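Local coordinates for protein putative isochorismatase hydrolase (Oleispira antarctica, PDB 3LQY) that belongs to the isochorismatase family and is probably a hydrolase, of unknown substrate here, at residues L30-A36 / D146-D152. Residues are numbered along the deposited sequence; the frame is centred on the assembly and turned at random.
Sequences LVGTEAA and DACATLD. With GOL (glycerol), chain B.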
ATOM      1  N   LEU A  30      -9.535   5.829   8.324  1.00 47.31           N
ATOM      2  CA  LEU A  30      -8.953   6.828   7.436  1.00 46.74           C
ATOM      3  C   LEU A  30     -10.045   7.395   6.581  1.00 48.53           C
ATOM      4  O   LEU A  30     -11.158   6.886   6.582  1.00 50.12           O
ATOM      5  CB  LEU A  30      -7.927   6.178   6.529  1.00 44.95           C
ATOM      6  CG  LEU A  30      -6.821   5.399   7.214  1.00 43.47           C
ATOM      7  CD1 LEU A  30      -5.914   4.808   6.118  1.00 42.93           C
ATOM      8  CD2 LEU A  30      -5.972   6.232   8.198  1.00 40.53           C
ATOM      9  N   VAL A  31      -9.710   8.425   5.832  1.00 48.99           N
ATOM     10  CA  VAL A  31     -10.634   9.100   4.926  1.00 51.29           C
ATOM     11  C   VAL A  31     -10.598   8.439   3.563  1.00 50.55           C
ATOM     12  O   VAL A  31      -9.541   8.327   2.973  1.00 50.70           O
ATOM     13  CB  VAL A  31     -10.266  10.588   4.770  1.00 53.03           C
ATOM     14  CG1 VAL A  31     -11.096  11.213   3.672  1.00 56.27           C
ATOM     15  CG2 VAL A  31     -10.437  11.320   6.103  1.00 54.14           C
ATOM     16  N   GLY A  32     -11.750   7.923   3.097  1.00 53.08           N
ATOM     17  CA  GLY A  32     -11.824   7.380   1.725  1.00 52.98           C
ATOM     18  C   GLY A  32     -11.221   6.000   1.543  1.00 51.73           C
ATOM     19  O   GLY A  32     -10.889   5.580   0.407  1.00 52.64           O
ATOM     20  N   THR A  33     -11.074   5.245   2.623  1.00 50.31           N
ATOM     21  CA  THR A  33     -10.431   3.943   2.508  1.00 49.58           C
ATOM     22  C   THR A  33     -11.209   2.985   1.587  1.00 50.83           C
ATOM     23  O   THR A  33     -10.633   2.230   0.809  1.00 50.57           O
ATOM     24  CB  THR A  33     -10.302   3.254   3.851  1.00 49.73           C
ATOM     25  OG1 THR A  33     -10.001   4.206   4.872  1.00 48.07           O
ATOM     26  CG2 THR A  33      -9.240   2.139   3.787  1.00 47.29           C
ATOM     27  N   GLU A  34     -12.527   3.008   1.708  1.00 52.95           N
ATOM     28  CA  GLU A  34     -13.374   2.090   0.927  1.00 55.35           C
ATOM     29  C   GLU A  34     -13.184   2.310  -0.571  1.00 57.57           C
ATOM     30  O   GLU A  34     -12.952   1.339  -1.337  1.00 57.68           O
ATOM     31  CB  GLU A  34     -14.841   2.276   1.338  1.00 56.32           C
ATOM     32  CG  GLU A  34     -15.158   1.720   2.702  1.00 55.13           C
ATOM     33  CD  GLU A  34     -14.650   2.516   3.875  1.00 55.88           C
ATOM     34  OE1 GLU A  34     -14.110   3.661   3.696  1.00 56.30           O
ATOM     35  OE2 GLU A  34     -14.721   1.970   4.982  1.00 54.32           O
ATOM     36  N   ALA A  35     -13.261   3.582  -0.983  1.00 58.96           N
ATOM     37  CA  ALA A  35     -13.031   3.947  -2.372  1.00 62.41           C
ATOM     38  C   ALA A  35     -11.623   3.558  -2.838  1.00 60.93           C
ATOM     39  O   ALA A  35     -11.463   3.066  -3.971  1.00 62.41           O
ATOM     40  CB  ALA A  35     -13.260   5.469  -2.631  1.00 64.84           C
ATOM     41  N   ALA A  36     -10.600   3.840  -1.999  1.00 58.08           N
ATOM     42  CA  ALA A  36      -9.257   3.467  -2.310  1.00 55.35           C
ATOM     43  C   ALA A  36      -9.072   1.979  -2.546  1.00 56.09           C
ATOM     44  O   ALA A  36      -8.411   1.557  -3.493  1.00 56.58           O
ATOM     45  CB  ALA A  36      -8.277   3.989  -1.194  1.00 52.89           C
ATOM     46  N   ASP A 146      -5.345   7.050  -6.565  1.00 55.67           N
ATOM     47  CA  ASP A 146      -6.724   6.880  -6.116  1.00 55.50           C
ATOM     48  C   ASP A 146      -6.947   5.541  -5.402  1.00 55.42           C
ATOM     49  O   ASP A 146      -8.080   5.241  -5.004  1.00 56.28           O
ATOM     50  CB  ASP A 146      -7.724   7.114  -7.262  1.00 58.49           C
ATOM     51  CG  ASP A 146      -7.469   6.239  -8.480  1.00 59.99           C
ATOM     52  OD1 ASP A 146      -6.423   5.590  -8.590  1.00 61.90           O
ATOM     53  OD2 ASP A 146      -8.325   6.229  -9.363  1.00 67.45           O
ATOM     54  N   ALA A 147      -5.863   4.761  -5.254  1.00 53.84           N
ATOM     55  CA  ALA A 147      -5.860   3.527  -4.490  1.00 53.53           C
ATOM     56  C   ALA A 147      -5.031   3.626  -3.209  1.00 50.50           C
ATOM     57  O   ALA A 147      -4.633   2.588  -2.657  1.00 50.94           O
ATOM     58  CB  ALA A 147      -5.347   2.355  -5.368  1.00 54.86           C
ATOM     59  N   CYS A 148      -4.802   4.848  -2.712  1.00 48.90           N
ATOM     60  CA  CYS A 148      -4.181   5.051  -1.420  1.00 45.37           C
ATOM     61  C   CYS A 148      -5.076   5.957  -0.546  1.00 45.41           C
ATOM     62  O   CYS A 148      -5.871   6.772  -1.021  1.00 47.47           O
ATOM     63  CB  CYS A 148      -2.779   5.706  -1.583  1.00 45.04           C
ATOM     64  SG  CYS A 148      -1.572   4.717  -2.577  1.00 46.79           S
ATOM     65  N   ALA A 149      -4.852   5.914   0.746  1.00 44.34           N
ATOM     66  CA  ALA A 149      -5.682   6.661   1.664  1.00 44.32           C
ATOM     67  C   ALA A 149      -4.871   7.228   2.794  1.00 43.06           C
ATOM     68  O   ALA A 149      -3.861   6.651   3.222  1.00 42.26           O
ATOM     69  CB  ALA A 149      -6.779   5.719   2.240  1.00 45.18           C
ATOM     70  N   THR A 150      -5.339   8.343   3.327  1.00 43.69           N
ATOM     71  CA  THR A 150      -4.709   8.936   4.491  1.00 43.75           C
ATOM     72  C   THR A 150      -5.826   9.550   5.359  1.00 44.84           C
ATOM     73  O   THR A 150      -6.989   9.153   5.284  1.00 47.60           O
ATOM     74  CB  THR A 150      -3.569   9.977   4.049  1.00 43.04           C
ATOM     75  OG1 THR A 150      -2.857  10.508   5.175  1.00 45.57           O
ATOM     76  CG2 THR A 150      -4.142  11.103   3.190  1.00 44.83           C
ATOM     77  N   LEU A 151      -5.456  10.489   6.209  1.00 44.82           N
ATOM     78  CA  LEU A 151      -6.357  11.148   7.108  1.00 46.68           C
ATOM     79  C   LEU A 151      -5.969  12.616   7.338  1.00 47.07           C
ATOM     80  O   LEU A 151      -4.906  13.108   6.884  1.00 44.02           O
ATOM     81  CB  LEU A 151      -6.412  10.395   8.448  1.00 47.80           C
ATOM     82  CG  LEU A 151      -5.071   9.957   9.086  1.00 47.15           C
ATOM     83  CD1 LEU A 151      -4.075  11.016   9.417  1.00 51.82           C
ATOM     84  CD2 LEU A 151      -5.498   9.212  10.377  1.00 50.73           C
ATOM     85  N   ASP A 152      -6.834  13.312   8.061  1.00 49.58           N
ATOM     86  CA  ASP A 152      -6.601  14.697   8.374  1.00 49.75           C
ATOM     87  C   ASP A 152      -5.422  14.783   9.355  1.00 49.75           C
ATOM     88  O   ASP A 152      -5.376  14.013  10.335  1.00 47.31           O
ATOM     89  CB  ASP A 152      -7.823  15.347   9.043  1.00 53.84           C
ATOM     90  CG  ASP A 152      -9.035  15.489   8.131  1.00 57.30           C
ATOM     91  OD1 ASP A 152      -8.975  15.174   6.936  1.00 56.94           O
ATOM     92  OD2 ASP A 152     -10.111  15.883   8.648  1.00 66.41           O
TER
HETATM   93  C1  GOL B 190      -7.836   9.922   0.525  0.60 47.00           C
HETATM   94  O1  GOL B 190      -7.393   9.686   1.856  0.60 41.26           O
HETATM   95  C2  GOL B 190      -7.701  11.405   0.087  0.60 50.18           C
HETATM   96  O2  GOL B 190      -8.595  12.315   0.686  0.60 52.84           O
HETATM   97  C3  GOL B 190      -7.914  11.514  -1.420  0.60 51.46           C
HETATM   98  O3  GOL B 190      -8.420  12.771  -1.823  0.60 52.65           O
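With CG anti to the carbonyl carbon (chi1 -55°) and the chain then extended at chi2 179°, L30 sends its two methyls to different neighbours: CD1 lies 4.1 Å from A149 CB, while CD2 meets CD2 of L151 at 3.7 Å. L151, its CG tucked between backbone N and carbonyl carbon (chi1 46°), offers CD2 and CG to that methyl, the two side chains lying askew to each other. The contact belongs to the alpha/beta fold of the isochorismatase family, a parallel six-stranded sheet with helices on its faces; here the start of helix 33-49, with G32 at the N-cap position, meets the C-terminal end of strand 140-149. Between the backbones, V31 N donates to T150 O at 2.9 Å. A glycerol, probably picked up from the crystallisation medium, adds a bridge on the same pair of residues: T150 N donates to its O1, which in turn donates to V31 O at 2.8 Å. Helix 162-173 packs against the T150 side chain. One turn into helix 33-49, the methyl of A36 packs on A149 CB (4.1 Å). The backbone of A36 makes two CA-H...O contacts at the corner of the chain, CA to D146 O and O from A147 CA, each 3.4 Å.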